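Ispd/ispf bifunctional enzyme (Campylobacter jejuni, PDB 1W55) catalyses two steps of the non-mevalonate route to isoprenoids, transferring cytidylyl from CTP to methylerythritol phosphate and later cyclising the phosphorylated product with release of CMP. Local coordinates at residues L9-N13 with V52-N56. Residues are numbered along the deposited sequence; the frame is centred on the assembly and turned at random.
With C (cytidine-5'-monophosphate), chain D.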
loop_
_atom_site.group_PDB
_atom_site.type_symbol
_atom_site.label_atom_id
_atom_site.label_comp_id
_atom_site.label_asym_id
_atom_site.label_seq_id
_atom_site.Cartn_x
_atom_site.Cartn_y
_atom_site.Cartn_z
ATOM N N LEU A 9 -19.325 -4.201 -29.447
ATOM C CA LEU A 9 -20.750 -3.891 -29.429
ATOM C C LEU A 9 -21.041 -2.854 -28.344
ATOM O O LEU A 9 -20.966 -3.161 -27.171
ATOM C CB LEU A 9 -21.573 -5.177 -29.226
ATOM C CG LEU A 9 -21.516 -6.184 -30.391
ATOM C CD1 LEU A 9 -22.172 -7.478 -30.008
ATOM C CD2 LEU A 9 -22.168 -5.629 -31.675
ATOM N N ALA A 10 -21.380 -1.637 -28.750
ATOM C CA ALA A 10 -21.460 -0.509 -27.824
ATOM C C ALA A 10 -22.679 0.381 -28.065
ATOM O O ALA A 10 -22.718 1.515 -27.583
ATOM C CB ALA A 10 -20.181 0.328 -27.914
ATOM N N ALA A 11 -23.664 -0.128 -28.804
ATOM C CA ALA A 11 -24.881 0.634 -29.087
ATOM C C ALA A 11 -26.002 0.309 -28.105
ATOM O O ALA A 11 -25.847 -0.528 -27.220
ATOM C CB ALA A 11 -25.341 0.407 -30.536
ATOM N N GLY A 12 -27.132 0.988 -28.268
ATOM C CA GLY A 12 -28.283 0.808 -27.401
ATOM C C GLY A 12 -28.158 1.550 -26.080
ATOM O O GLY A 12 -27.058 1.924 -25.653
ATOM N N ASN A 13 -29.297 1.758 -25.433
ATOM C CA ASN A 13 -29.328 2.472 -24.172
ATOM C C ASN A 13 -30.178 1.730 -23.164
ATOM O O ASN A 13 -31.405 1.863 -23.147
ATOM C CB ASN A 13 -29.818 3.916 -24.360
ATOM C CG ASN A 13 -29.776 4.728 -23.062
ATOM O OD1 ASN A 13 -28.797 4.673 -22.302
ATOM N ND2 ASN A 13 -30.846 5.480 -22.801
ATOM N N VAL A 52 -16.875 -0.488 -34.157
ATOM C CA VAL A 52 -17.637 -0.202 -32.946
ATOM C C VAL A 52 -19.061 0.189 -33.336
ATOM O O VAL A 52 -19.262 1.130 -34.098
ATOM C CB VAL A 52 -17.010 0.952 -32.119
ATOM C CG1 VAL A 52 -17.802 1.196 -30.829
ATOM C CG2 VAL A 52 -15.540 0.680 -31.808
ATOM N N THR A 53 -20.047 -0.532 -32.813
ATOM C CA THR A 53 -21.432 -0.135 -33.032
ATOM C C THR A 53 -21.792 0.922 -32.002
ATOM O O THR A 53 -21.369 0.841 -30.850
ATOM C CB THR A 53 -22.398 -1.330 -32.941
ATOM O OG1 THR A 53 -22.446 -1.798 -31.589
ATOM C CG2 THR A 53 -21.889 -2.520 -33.744
ATOM N N SER A 54 -22.582 1.906 -32.421
ATOM C CA SER A 54 -22.781 3.090 -31.615
ATOM C C SER A 54 -24.153 3.730 -31.843
ATOM O O SER A 54 -24.692 3.673 -32.940
ATOM C CB SER A 54 -21.665 4.102 -31.914
ATOM O OG SER A 54 -21.780 5.240 -31.070
ATOM N N SER A 55 -24.697 4.329 -30.783
ATOM C CA SER A 55 -25.904 5.156 -30.850
ATOM C C SER A 55 -25.540 6.635 -30.783
ATOM O O SER A 55 -26.428 7.492 -30.759
ATOM C CB SER A 55 -26.844 4.840 -29.685
ATOM O OG SER A 55 -27.424 3.565 -29.842
ATOM N N ASN A 56 -24.239 6.922 -30.717
ATOM C CA ASN A 56 -23.716 8.288 -30.613
ATOM C C ASN A 56 -22.429 8.429 -31.424
ATOM O O ASN A 56 -21.364 8.733 -30.860
ATOM C CB ASN A 56 -23.417 8.662 -29.154
ATOM C CG ASN A 56 -24.489 8.201 -28.178
ATOM O OD1 ASN A 56 -25.253 9.009 -27.644
ATOM N ND2 ASN A 56 -24.525 6.899 -27.910
HETATM O OP3 C D . -26.410 -7.303 -22.395
HETATM P P C D . -27.092 -6.780 -23.636
HETATM O OP1 C D . -28.053 -5.656 -23.344
HETATM O OP2 C D . -27.601 -7.850 -24.575
HETATM O "O5'" C D . -25.929 -6.002 -24.436
HETATM C "C5'" C D . -24.752 -6.659 -24.883
HETATM C "C4'" C D . -23.900 -5.697 -25.711
HETATM O "O4'" C D . -24.511 -5.410 -26.975
HETATM C "C3'" C D . -23.680 -4.364 -25.021
HETATM O "O3'" C D . -22.302 -4.064 -25.131
HETATM C "C2'" C D . -24.501 -3.367 -25.809
HETATM O "O2'" C D . -23.922 -2.068 -25.837
HETATM C "C1'" C D . -24.545 -3.999 -27.191
HETATM N N1 C D . -25.777 -3.635 -27.890
HETATM C C2 C D . -25.677 -3.093 -29.182
HETATM O O2 C D . -24.547 -2.933 -29.719
HETATM N N3 C D . -26.811 -2.755 -29.828
HETATM C C4 C D . -28.031 -2.913 -29.247
HETATM N N4 C D . -29.157 -2.554 -29.918
HETATM C C5 C D . -28.143 -3.445 -27.967
HETATM C C6 C D . -26.979 -3.805 -27.299
HETATM O O HOH W 1 -23.544 4.171 -28.152
#
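T53 puts its hydroxyl between the backbone of A10 and the cytosine of bound CMP, in the nucleotide pocket of the cytidylyltransferase (GT-A-like) domain. Here the loop leaving strand 4-9 runs past the end of strand 50-54, the parallel neighbour of strand 4-9 in the central sheet. OG1 of T53 accepts from A10 N at 3.0 Å, nearly straight at 159°, and donates to O2 of the cytosine, also at 3.0 Å. A chi1 of 68° brings OG1 of T53 to both partners at once and turns CG2 to CD2 of L9, 3.7 Å away. A10 N also has a weak, bent bond to the carbonyl O of T53. O2 of the cytosine accepts a second hydrogen bond, from A11 N at 3.1 Å, so both segments read the same base oxygen. CB of A11 stands above the plane of the base but out past its O2/N3 margin, 3.6 Å from N3. The ribose is gripped by carbonyls: O3' donates to O of L9 and O2' to O of A11. S79 and K191 add further bonds to CMP, as does R139 of a second subunit. One water links the segments by donating to A10 O and accepting from S55 N and N56 ND2; Q24 supplies a second donor to A10 O. Farther along, OG of S55 accepts from G12 N at 3.0 Å and 155°.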